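Local coordinates for CglIIR protein (PDB 6F1S) that is the C-terminal domain of the CglI restriction endonuclease H subunit, which probably works as a helicase-like, NTP-hydrolysing motor, at residues A[48-57]-A[90-98]; A[125-136]-A[147-158]. One frame throughout, in Å; residues are numbered along the deposited sequence.

Contacts 1 and 2 are two seams of one mixed five-stranded sheet, in the order 21-23, 152-158, 126-132, 92-100, 49-52. Contact 1 pairs 49-52, one of the two edge strands, with 92-98; contact 2 pairs 126-132 with 152-158 nearer the middle of the chain, and the two centres lie about 15 Å apart. Strands 92-100 and 126-132 run parallel side by side and join the contacts: Val95 O is 2.7 Å from Leu129 N, and Arg97 O is 2.8 Å from Arg131 N, both probable hydrogen bonds. Side chains meet here too, with Arg97 CG 3.4 Å from Tyr130 CE1. Tyr130 and Arg131 of contact 2 lie close to bound ethanediol and formate respectively, both probably from the crystallisation liquor.

Contact 1: A[48-57]-A[90-98]; sequences EDSTIGMRAI and LTARMVLRT
Arg93 and Asp49 meet edge to edge, their guanidinium and carboxylate planes only 11° apart. Arg93 NE bonds to Asp49 OD1 at 3.0 Å and Arg93 NH2 to Asp49 OD2 at 2.8 Å, both on syn lone pairs and nearly straight, a side-on two-pronged salt bridge that fixes the rotation of both groups. The extended Arg93 chain, CG anti to the backbone N (chi1 -175°), stands out from the sheet on the face of Asp49; NH1 turns to Glu121. The Arg97 guanidinium is held differently: Val95 CG1 lies over one face, offset to the rim, while Glu48 OE1 reaches the edge at Arg97 NH1 (3.2 Å) with its carboxylate almost perpendicular, 86° away. Arg97 NH2 has a second salt bridge, to Asp114. On the opposite face of the sheet, Ile52 CG2 touches Met94 CB (4.0 Å), and Ile57 CG1 presses on Ala92 CB (3.7 Å). Met54, a selenomethionine bent at chi2, lays its selenium on Ala92 and brings CE against Leu90 CG. Ser50 and Met94 exchange two backbone bonds, as do Ile52 and Ala92. This is an antiparallel edge-strand pairing in an alpha/beta sheet, with strand 49-52 turning through Gly53, the N-cap, into helix 54-61.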
loop_
_atom_site.group_PDB
_atom_site.type_symbol
_atom_site.label_atom_id
_atom_site.label_comp_id
_atom_site.label_asym_id
_atom_site.label_seq_id
_atom_site.Cartn_x
_atom_site.Cartn_y
_atom_site.Cartn_z
ATOM N N GLU A 48 9.676 9.895 -0.274
ATOM C CA GLU A 48 8.549 9.192 -0.872
ATOM C C GLU A 48 8.951 7.873 -1.545
ATOM O O GLU A 48 8.112 7.005 -1.760
ATOM C CB GLU A 48 7.845 10.104 -1.883
ATOM C CG GLU A 48 8.716 10.547 -3.039
ATOM C CD GLU A 48 7.956 11.397 -4.047
ATOM O OE1 GLU A 48 6.730 11.593 -3.866
ATOM O OE2 GLU A 48 8.588 11.866 -5.017
ATOM N N ASP A 49 10.230 7.726 -1.873
ATOM C CA ASP A 49 10.719 6.525 -2.546
ATOM C C ASP A 49 11.981 6.050 -1.844
ATOM O O ASP A 49 13.035 6.660 -1.967
ATOM C CB ASP A 49 10.992 6.801 -4.031
ATOM C CG ASP A 49 11.230 5.531 -4.842
ATOM O OD1 ASP A 49 11.467 4.454 -4.253
ATOM O OD2 ASP A 49 11.186 5.616 -6.088
ATOM N N SER A 50 11.869 4.955 -1.105
ATOM C CA SER A 50 12.966 4.504 -0.263
ATOM C C SER A 50 13.037 2.994 -0.207
ATOM O O SER A 50 12.155 2.304 -0.714
ATOM C CB SER A 50 12.814 5.059 1.152
ATOM O OG SER A 50 11.714 4.468 1.821
ATOM N N THR A 51 14.090 2.476 0.409
ATOM C CA THR A 51 14.094 1.069 0.778
ATOM C C THR A 51 13.877 0.990 2.277
ATOM O O THR A 51 14.181 1.929 3.006
ATOM C CB THR A 51 15.394 0.355 0.381
ATOM O OG1 THR A 51 16.503 0.949 1.063
ATOM C CG2 THR A 51 15.605 0.446 -1.123
ATOM N N ILE A 52 13.326 -0.127 2.728
ATOM C CA ILE A 52 12.951 -0.277 4.126
ATOM C C ILE A 52 13.016 -1.753 4.518
ATOM O O ILE A 52 12.726 -2.631 3.706
ATOM C CB ILE A 52 11.542 0.304 4.375
ATOM C CG1 ILE A 52 11.190 0.292 5.863
ATOM C CG2 ILE A 52 10.505 -0.431 3.541
ATOM C CD1 ILE A 52 9.834 0.892 6.173
ATOM N N GLY A 53 13.430 -2.020 5.754
ATOM C CA GLY A 53 13.584 -3.381 6.242
ATOM C C GLY A 53 12.273 -4.139 6.354
ATOM O O GLY A 53 11.226 -3.551 6.623
HETATM N N MSE A 54 12.346 -5.454 6.166
HETATM C CA MSE A 54 11.172 -6.329 6.140
HETATM C C MSE A 54 10.268 -6.198 7.352
HETATM O O MSE A 54 9.053 -6.089 7.216
HETATM C CB MSE A 54 11.611 -7.789 6.012
HETATM C CG MSE A 54 12.290 -8.106 4.699
HETATM SE SE MSE A 54 11.162 -7.629 3.183
HETATM C CE MSE A 54 12.296 -8.308 1.752
ATOM N N ARG A 55 10.861 -6.218 8.538
ATOM C CA ARG A 55 10.097 -6.118 9.770
ATOM C C ARG A 55 9.312 -4.807 9.857
ATOM O O ARG A 55 8.216 -4.761 10.429
ATOM C CB ARG A 55 11.025 -6.261 10.975
ATOM C CG ARG A 55 10.311 -6.151 12.298
ATOM C CD ARG A 55 11.275 -6.210 13.462
ATOM N NE ARG A 55 10.589 -5.964 14.726
ATOM C CZ ARG A 55 11.192 -5.945 15.908
ATOM N NH1 ARG A 55 12.499 -6.162 15.992
ATOM N NH2 ARG A 55 10.488 -5.709 17.005
ATOM N N ALA A 56 9.865 -3.743 9.283
ATOM C CA ALA A 56 9.216 -2.437 9.345
ATOM C C ALA A 56 8.026 -2.392 8.395
ATOM O O ALA A 56 6.987 -1.813 8.714
ATOM C CB ALA A 56 10.205 -1.332 9.019
ATOM N N ILE A 57 8.195 -3.003 7.228
ATOM C CA ILE A 57 7.104 -3.215 6.286
ATOM C C ILE A 57 5.951 -3.977 6.933
ATOM O O ILE A 57 4.793 -3.556 6.844
ATOM C CB ILE A 57 7.580 -3.998 5.045
ATOM C CG1 ILE A 57 8.292 -3.071 4.068
ATOM C CG2 ILE A 57 6.408 -4.642 4.336
ATOM C CD1 ILE A 57 7.354 -2.159 3.308
ATOM N N LEU A 90 18.203 -8.582 1.725
ATOM C CA LEU A 90 17.167 -8.062 0.838
ATOM C C LEU A 90 16.224 -7.103 1.563
ATOM O O LEU A 90 15.738 -7.394 2.658
ATOM C CB LEU A 90 16.367 -9.204 0.213
ATOM C CG LEU A 90 15.316 -8.757 -0.805
ATOM C CD1 LEU A 90 15.975 -7.982 -1.942
ATOM C CD2 LEU A 90 14.532 -9.948 -1.337
ATOM N N THR A 91 15.984 -5.950 0.947
ATOM C CA THR A 91 15.077 -4.963 1.512
ATOM C C THR A 91 13.869 -4.765 0.600
ATOM O O THR A 91 13.912 -5.080 -0.590
ATOM C CB THR A 91 15.778 -3.599 1.739
ATOM O OG1 THR A 91 16.325 -3.120 0.505
ATOM C CG2 THR A 91 16.895 -3.731 2.763
ATOM N N ALA A 92 12.790 -4.247 1.172
ATOM C CA ALA A 92 11.618 -3.897 0.391
ATOM C C ALA A 92 11.720 -2.454 -0.070
ATOM O O ALA A 92 12.381 -1.631 0.566
ATOM C CB ALA A 92 10.343 -4.114 1.200
ATOM N N ARG A 93 11.076 -2.161 -1.192
ATOM C CA ARG A 93 10.961 -0.796 -1.682
ATOM C C ARG A 93 9.582 -0.252 -1.316
ATOM O O ARG A 93 8.569 -0.937 -1.480
ATOM C CB ARG A 93 11.190 -0.743 -3.193
ATOM C CG ARG A 93 11.210 0.655 -3.791
ATOM C CD ARG A 93 11.528 0.588 -5.272
ATOM N NE ARG A 93 11.527 1.898 -5.914
ATOM C CZ ARG A 93 11.592 2.087 -7.229
ATOM N NH1 ARG A 93 11.660 1.046 -8.052
ATOM N NH2 ARG A 93 11.586 3.319 -7.723
HETATM N N MSE A 94 9.547 0.968 -0.797
HETATM C CA MSE A 94 8.282 1.573 -0.401
HETATM C C MSE A 94 8.104 2.952 -1.026
HETATM O O MSE A 94 8.981 3.819 -0.931
HETATM C CB MSE A 94 8.166 1.670 1.124
HETATM C CG MSE A 94 6.801 2.181 1.574
HETATM SE SE MSE A 94 6.405 1.937 3.479
HETATM C CE MSE A 94 7.453 3.412 4.209
ATOM N N VAL A 95 6.955 3.133 -1.670
ATOM C CA VAL A 95 6.613 4.386 -2.318
ATOM C C VAL A 95 5.368 4.974 -1.660
ATOM O O VAL A 95 4.331 4.315 -1.568
ATOM C CB VAL A 95 6.385 4.192 -3.836
ATOM C CG1 VAL A 95 5.939 5.487 -4.494
ATOM C CG2 VAL A 95 7.654 3.656 -4.497
ATOM N N LEU A 96 5.492 6.208 -1.179
ATOM C CA LEU A 96 4.397 6.917 -0.530
ATOM C C LEU A 96 3.974 8.095 -1.388
ATOM O O LEU A 96 4.781 8.982 -1.657
ATOM C CB LEU A 96 4.805 7.421 0.860
ATOM C CG LEU A 96 5.413 6.440 1.863
ATOM C CD1 LEU A 96 5.788 7.161 3.160
ATOM C CD2 LEU A 96 4.465 5.290 2.145
ATOM N N ARG A 97 2.716 8.100 -1.821
ATOM C CA ARG A 97 2.165 9.220 -2.581
ATOM C C ARG A 97 1.036 9.877 -1.803
ATOM O O ARG A 97 0.167 9.193 -1.254
ATOM C CB ARG A 97 1.636 8.761 -3.944
ATOM C CG ARG A 97 2.607 7.954 -4.770
ATOM C CD ARG A 97 3.725 8.802 -5.325
ATOM N NE ARG A 97 4.507 8.025 -6.275
ATOM C CZ ARG A 97 5.786 8.242 -6.548
ATOM N NH1 ARG A 97 6.439 9.220 -5.933
ATOM N NH2 ARG A 97 6.414 7.473 -7.423
ATOM N N THR A 98 1.033 11.201 -1.773
ATOM C CA THR A 98 -0.050 11.919 -1.124
ATOM C C THR A 98 -0.825 12.758 -2.139
ATOM O O THR A 98 -0.453 12.826 -3.315
ATOM C CB THR A 98 0.484 12.802 0.013
ATOM O OG1 THR A 98 1.398 13.766 -0.521
ATOM C CG2 THR A 98 1.198 11.940 1.050
HETATM O O HOH W 1 9.774 8.048 -7.404
HETATM O O HOH W 2 9.390 5.771 1.175
HETATM O O HOH W 3 14.773 -6.254 5.498
#

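Contact 2: A[125-136]-A[147-158]; sequences PLLILYRIEGVN and WSSDPIWVPNIK
Arg131 lies across Trp153, and its atoms meet a succession of partners. Arg131 CB sits over the six-membered ring of Trp153, 3.5 Å from its centroid and 5° off the normal, a CH-pi contact. CG, placed anti to the backbone N (chi1 -167°), runs on over the ring fusion near Trp153 CE2, and Arg131 CD comes 3.5 Å from Trp153 CZ2. NE leaves for Asp36, whose OD1 also accepts from Trp153 NE1, so one carboxylate oxygen ties arginine to tryptophan. The guanidinium stands 81° to the indole, with the Pro151 ring over one face (Arg131 NH2 to Pro151 CG 3.5 Å) and Glu133 OE1 at its edge, bonded to Arg131 NH1 at 2.9 Å. These residues belong to two adjacent antiparallel strands, 126-132 at the middle of the five-stranded mixed sheet and 152-158 beside it, or to the loops just beyond; the hydrogen-bonded pairs Leu126-Lys158, Ile128-Asn156, Tyr130-Val154 and Ile132-Ile152 each exchange two backbone bonds. On the other face from Trp153, Ile132 CD1 rests against Trp147 CZ2 (3.7 Å), and Val154 CG2 lies above the Trp147 ring, toward its rim. Trp147 NE1 bonds to Val102 O. Beyond the strands, Asn136 OD1 accepts from Trp147 N at 3.0 Å, while its ND2 bonds weakly to Trp147 O. Asp150, joined to Pro151 by a cis peptide, accepts Gly134 N on OD1 at 2.9 Å.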
loop_
_atom_site.group_PDB
_atom_site.type_symbol
_atom_site.label_atom_id
_atom_site.label_comp_id
_atom_site.label_asym_id
_atom_site.label_seq_id
_atom_site.Cartn_x
_atom_site.Cartn_y
_atom_site.Cartn_z
ATOM N N PRO A 125 10.765 -6.542 -3.308
ATOM C CA PRO A 125 9.342 -6.559 -2.963
ATOM C C PRO A 125 8.868 -5.117 -2.839
ATOM O O PRO A 125 9.553 -4.316 -2.205
ATOM C CB PRO A 125 9.307 -7.285 -1.619
ATOM C CG PRO A 125 10.547 -8.108 -1.604
ATOM C CD PRO A 125 11.576 -7.331 -2.366
ATOM N N LEU A 126 7.742 -4.787 -3.458
ATOM C CA LEU A 126 7.335 -3.398 -3.590
ATOM C C LEU A 126 6.018 -3.104 -2.873
ATOM O O LEU A 126 5.024 -3.801 -3.072
ATOM C CB LEU A 126 7.216 -3.030 -5.075
ATOM C CG LEU A 126 6.792 -1.598 -5.395
ATOM C CD1 LEU A 126 7.814 -0.604 -4.869
ATOM C CD2 LEU A 126 6.587 -1.412 -6.892
ATOM N N LEU A 127 6.026 -2.074 -2.030
ATOM C CA LEU A 127 4.802 -1.563 -1.414
ATOM C C LEU A 127 4.574 -0.113 -1.830
ATOM O O LEU A 127 5.403 0.761 -1.568
ATOM C CB LEU A 127 4.860 -1.668 0.115
ATOM C CG LEU A 127 3.706 -1.032 0.914
ATOM C CD1 LEU A 127 2.394 -1.781 0.702
ATOM C CD2 LEU A 127 4.024 -0.920 2.409
ATOM N N ILE A 128 3.454 0.134 -2.495
ATOM C CA ILE A 128 3.069 1.487 -2.862
ATOM C C ILE A 128 1.860 1.900 -2.030
ATOM O O ILE A 128 0.841 1.211 -2.029
ATOM C CB ILE A 128 2.737 1.599 -4.367
ATOM C CG1 ILE A 128 3.929 1.135 -5.215
ATOM C CG2 ILE A 128 2.328 3.014 -4.723
ATOM C CD1 ILE A 128 3.700 1.244 -6.728
ATOM N N LEU A 129 1.977 3.011 -1.311
ATOM C CA LEU A 129 0.871 3.507 -0.498
ATOM C C LEU A 129 0.340 4.833 -1.047
ATOM O O LEU A 129 1.092 5.787 -1.237
ATOM C CB LEU A 129 1.303 3.660 0.966
ATOM C CG LEU A 129 1.494 2.344 1.733
ATOM C CD1 LEU A 129 2.267 2.535 3.038
ATOM C CD2 LEU A 129 0.162 1.691 2.011
ATOM N N TYR A 130 -0.960 4.868 -1.320
ATOM C CA TYR A 130 -1.621 6.069 -1.820
ATOM C C TYR A 130 -2.478 6.700 -0.733
ATOM O O TYR A 130 -3.365 6.042 -0.178
ATOM C CB TYR A 130 -2.499 5.753 -3.036
ATOM C CG TYR A 130 -1.816 5.877 -4.382
ATOM C CD1 TYR A 130 -0.460 5.636 -4.522
ATOM C CD2 TYR A 130 -2.539 6.235 -5.518
ATOM C CE1 TYR A 130 0.163 5.739 -5.752
ATOM C CE2 TYR A 130 -1.922 6.348 -6.750
ATOM C CZ TYR A 130 -0.568 6.100 -6.859
ATOM O OH TYR A 130 0.068 6.206 -8.076
ATOM N N ARG A 131 -2.216 7.969 -0.431
ATOM C CA ARG A 131 -3.017 8.700 0.546
ATOM C C ARG A 131 -4.122 9.468 -0.162
ATOM O O ARG A 131 -3.857 10.344 -0.974
ATOM C CB ARG A 131 -2.146 9.653 1.370
ATOM C CG ARG A 131 -2.821 10.223 2.620
ATOM C CD ARG A 131 -1.940 11.276 3.283
ATOM N NE ARG A 131 -2.472 11.727 4.565
ATOM C CZ ARG A 131 -3.348 12.718 4.702
ATOM N NH1 ARG A 131 -3.800 13.357 3.629
ATOM N NH2 ARG A 131 -3.776 13.065 5.908
ATOM N N ILE A 132 -5.367 9.127 0.148
ATOM C CA ILE A 132 -6.517 9.757 -0.489
ATOM C C ILE A 132 -7.365 10.487 0.537
ATOM O O ILE A 132 -7.803 9.894 1.524
ATOM C CB ILE A 132 -7.390 8.727 -1.223
ATOM C CG1 ILE A 132 -6.571 8.015 -2.296
ATOM C CG2 ILE A 132 -8.617 9.398 -1.833
ATOM C CD1 ILE A 132 -7.296 6.865 -2.953
ATOM N N GLU A 133 -7.597 11.773 0.290
ATOM C CA GLU A 133 -8.336 12.622 1.215
ATOM C C GLU A 133 -9.282 13.555 0.463
ATOM O O GLU A 133 -8.958 14.032 -0.618
ATOM C CB GLU A 133 -7.361 13.431 2.073
ATOM C CG GLU A 133 -8.006 14.260 3.162
ATOM C CD GLU A 133 -7.115 15.398 3.626
ATOM O OE1 GLU A 133 -6.045 15.130 4.209
ATOM O OE2 GLU A 133 -7.486 16.567 3.398
ATOM N N GLY A 134 -10.454 13.808 1.039
ATOM C CA GLY A 134 -11.391 14.777 0.494
ATOM C C GLY A 134 -12.130 14.296 -0.739
ATOM O O GLY A 134 -12.389 15.068 -1.660
ATOM N N VAL A 135 -12.485 13.017 -0.742
ATOM C CA VAL A 135 -13.126 12.371 -1.880
ATOM C C VAL A 135 -14.475 11.777 -1.461
ATOM O O VAL A 135 -15.431 11.739 -2.246
ATOM C CB VAL A 135 -12.197 11.273 -2.467
ATOM C CG1 VAL A 135 -12.980 10.131 -3.071
ATOM C CG2 VAL A 135 -11.235 11.873 -3.480
ATOM N N ASN A 136 -14.547 11.342 -0.207
ATOM C CA ASN A 136 -15.716 10.639 0.317
ATOM C C ASN A 136 -17.005 11.456 0.289
ATOM O O ASN A 136 -18.052 10.945 -0.106
ATOM C CB ASN A 136 -15.441 10.170 1.751
ATOM C CG ASN A 136 -14.675 8.862 1.797
ATOM O OD1 ASN A 136 -14.273 8.327 0.764
ATOM N ND2 ASN A 136 -14.473 8.336 2.999
ATOM N N TRP A 147 -14.358 5.332 0.493
ATOM C CA TRP A 147 -13.330 4.622 1.240
ATOM C C TRP A 147 -13.770 4.544 2.700
ATOM O O TRP A 147 -14.613 5.323 3.130
ATOM C CB TRP A 147 -11.971 5.313 1.108
ATOM C CG TRP A 147 -11.488 5.450 -0.315
ATOM C CD1 TRP A 147 -11.612 6.548 -1.118
ATOM C CD2 TRP A 147 -10.807 4.457 -1.103
ATOM N NE1 TRP A 147 -11.054 6.302 -2.351
ATOM C CE2 TRP A 147 -10.551 5.025 -2.367
ATOM C CE3 TRP A 147 -10.388 3.143 -0.859
ATOM C CZ2 TRP A 147 -9.895 4.330 -3.385
ATOM C CZ3 TRP A 147 -9.738 2.452 -1.874
ATOM C CH2 TRP A 147 -9.496 3.048 -3.118
ATOM N N SER A 148 -13.203 3.610 3.457
ATOM C CA SER A 148 -13.661 3.351 4.819
ATOM C C SER A 148 -13.327 4.495 5.768
ATOM O O SER A 148 -13.880 4.580 6.860
ATOM C CB SER A 148 -13.065 2.044 5.351
ATOM O OG SER A 148 -11.649 2.107 5.401
ATOM N N SER A 149 -12.422 5.374 5.353
ATOM C CA SER A 149 -12.080 6.534 6.164
ATOM C C SER A 149 -11.536 7.679 5.324
ATOM O O SER A 149 -11.105 7.494 4.185
ATOM C CB SER A 149 -11.062 6.160 7.247
ATOM O OG SER A 149 -9.811 5.816 6.683
ATOM N N ASP A 150 -11.579 8.869 5.910
ATOM C CA ASP A 150 -11.016 10.062 5.313
ATOM C C ASP A 150 -10.127 10.725 6.362
ATOM O O ASP A 150 -10.621 11.207 7.377
ATOM C CB ASP A 150 -12.122 11.014 4.839
ATOM C CG ASP A 150 -11.574 12.254 4.144
ATOM O OD1 ASP A 150 -10.531 12.154 3.475
ATOM O OD2 ASP A 150 -12.184 13.333 4.264
ATOM N N PRO A 151 -8.803 10.736 6.134
ATOM C CA PRO A 151 -8.124 10.204 4.951
ATOM C C PRO A 151 -7.969 8.690 4.990
ATOM O O PRO A 151 -8.146 8.078 6.044
ATOM C CB PRO A 151 -6.756 10.876 5.012
ATOM C CG PRO A 151 -6.494 10.975 6.483
ATOM C CD PRO A 151 -7.840 11.253 7.125
ATOM N N ILE A 152 -7.640 8.101 3.846
ATOM C CA ILE A 152 -7.352 6.677 3.761
ATOM C C ILE A 152 -5.962 6.493 3.158
ATOM O O ILE A 152 -5.473 7.358 2.429
ATOM C CB ILE A 152 -8.415 5.928 2.906
ATOM C CG1 ILE A 152 -8.306 4.409 3.082
ATOM C CG2 ILE A 152 -8.298 6.303 1.428
ATOM C CD1 ILE A 152 -8.688 3.911 4.445
ATOM N N TRP A 153 -5.313 5.384 3.490
ATOM C CA TRP A 153 -4.126 4.940 2.773
ATOM C C TRP A 153 -4.484 3.644 2.062
ATOM O O TRP A 153 -5.054 2.739 2.677
ATOM C CB TRP A 153 -2.943 4.715 3.714
ATOM C CG TRP A 153 -2.247 5.951 4.177
ATOM C CD1 TRP A 153 -2.499 6.650 5.319
ATOM C CD2 TRP A 153 -1.160 6.627 3.526
ATOM N NE1 TRP A 153 -1.647 7.723 5.418
ATOM C CE2 TRP A 153 -0.814 7.731 4.331
ATOM C CE3 TRP A 153 -0.453 6.410 2.338
ATOM C CZ2 TRP A 153 0.213 8.615 3.992
ATOM C CZ3 TRP A 153 0.566 7.290 2.000
ATOM C CH2 TRP A 153 0.887 8.377 2.826
ATOM N N VAL A 154 -4.173 3.555 0.774
ATOM C CA VAL A 154 -4.462 2.344 0.014
ATOM C C VAL A 154 -3.162 1.632 -0.378
ATOM O O VAL A 154 -2.288 2.227 -1.004
ATOM C CB VAL A 154 -5.286 2.656 -1.249
ATOM C CG1 VAL A 154 -5.753 1.371 -1.901
ATOM C CG2 VAL A 154 -6.474 3.545 -0.904
ATOM N N PRO A 155 -3.026 0.360 0.012
ATOM C CA PRO A 155 -1.805 -0.396 -0.275
ATOM C C PRO A 155 -1.828 -1.138 -1.614
ATOM O O PRO A 155 -2.843 -1.700 -2.008
ATOM C CB PRO A 155 -1.746 -1.389 0.886
ATOM C CG PRO A 155 -3.193 -1.673 1.168
ATOM C CD PRO A 155 -3.931 -0.376 0.915
ATOM N N ASN A 156 -0.695 -1.126 -2.301
ATOM C CA ASN A 156 -0.506 -1.898 -3.518
ATOM C C ASN A 156 0.790 -2.673 -3.379
ATOM O O ASN A 156 1.844 -2.086 -3.179
ATOM C CB ASN A 156 -0.472 -0.988 -4.753
ATOM C CG ASN A 156 -0.102 -1.734 -6.026
ATOM O OD1 ASN A 156 -0.968 -2.075 -6.832
ATOM N ND2 ASN A 156 1.191 -1.984 -6.217
ATOM N N ILE A 157 0.707 -3.994 -3.463
ATOM C CA ILE A 157 1.878 -4.835 -3.264
ATOM C C ILE A 157 2.258 -5.557 -4.546
ATOM O O ILE A 157 1.416 -5.804 -5.411
ATOM C CB ILE A 157 1.645 -5.877 -2.151
ATOM C CG1 ILE A 157 0.463 -6.774 -2.517
ATOM C CG2 ILE A 157 1.404 -5.188 -0.811
ATOM C CD1 ILE A 157 0.146 -7.831 -1.490
ATOM N N LYS A 158 3.538 -5.886 -4.660
ATOM C CA LYS A 158 4.052 -6.599 -5.815
ATOM C C LYS A 158 5.299 -7.372 -5.408
ATOM O O LYS A 158 6.267 -6.786 -4.926
ATOM C CB LYS A 158 4.358 -5.626 -6.955
ATOM C CG LYS A 158 4.932 -6.267 -8.210
ATOM C CD LYS A 158 5.087 -5.220 -9.311
ATOM C CE LYS A 158 5.627 -5.824 -10.592
ATOM N NZ LYS A 158 7.068 -6.163 -10.469
HETATM O O HOH W 4 -10.630 8.905 1.594
HETATM O O HOH W 5 -11.985 11.005 1.000
#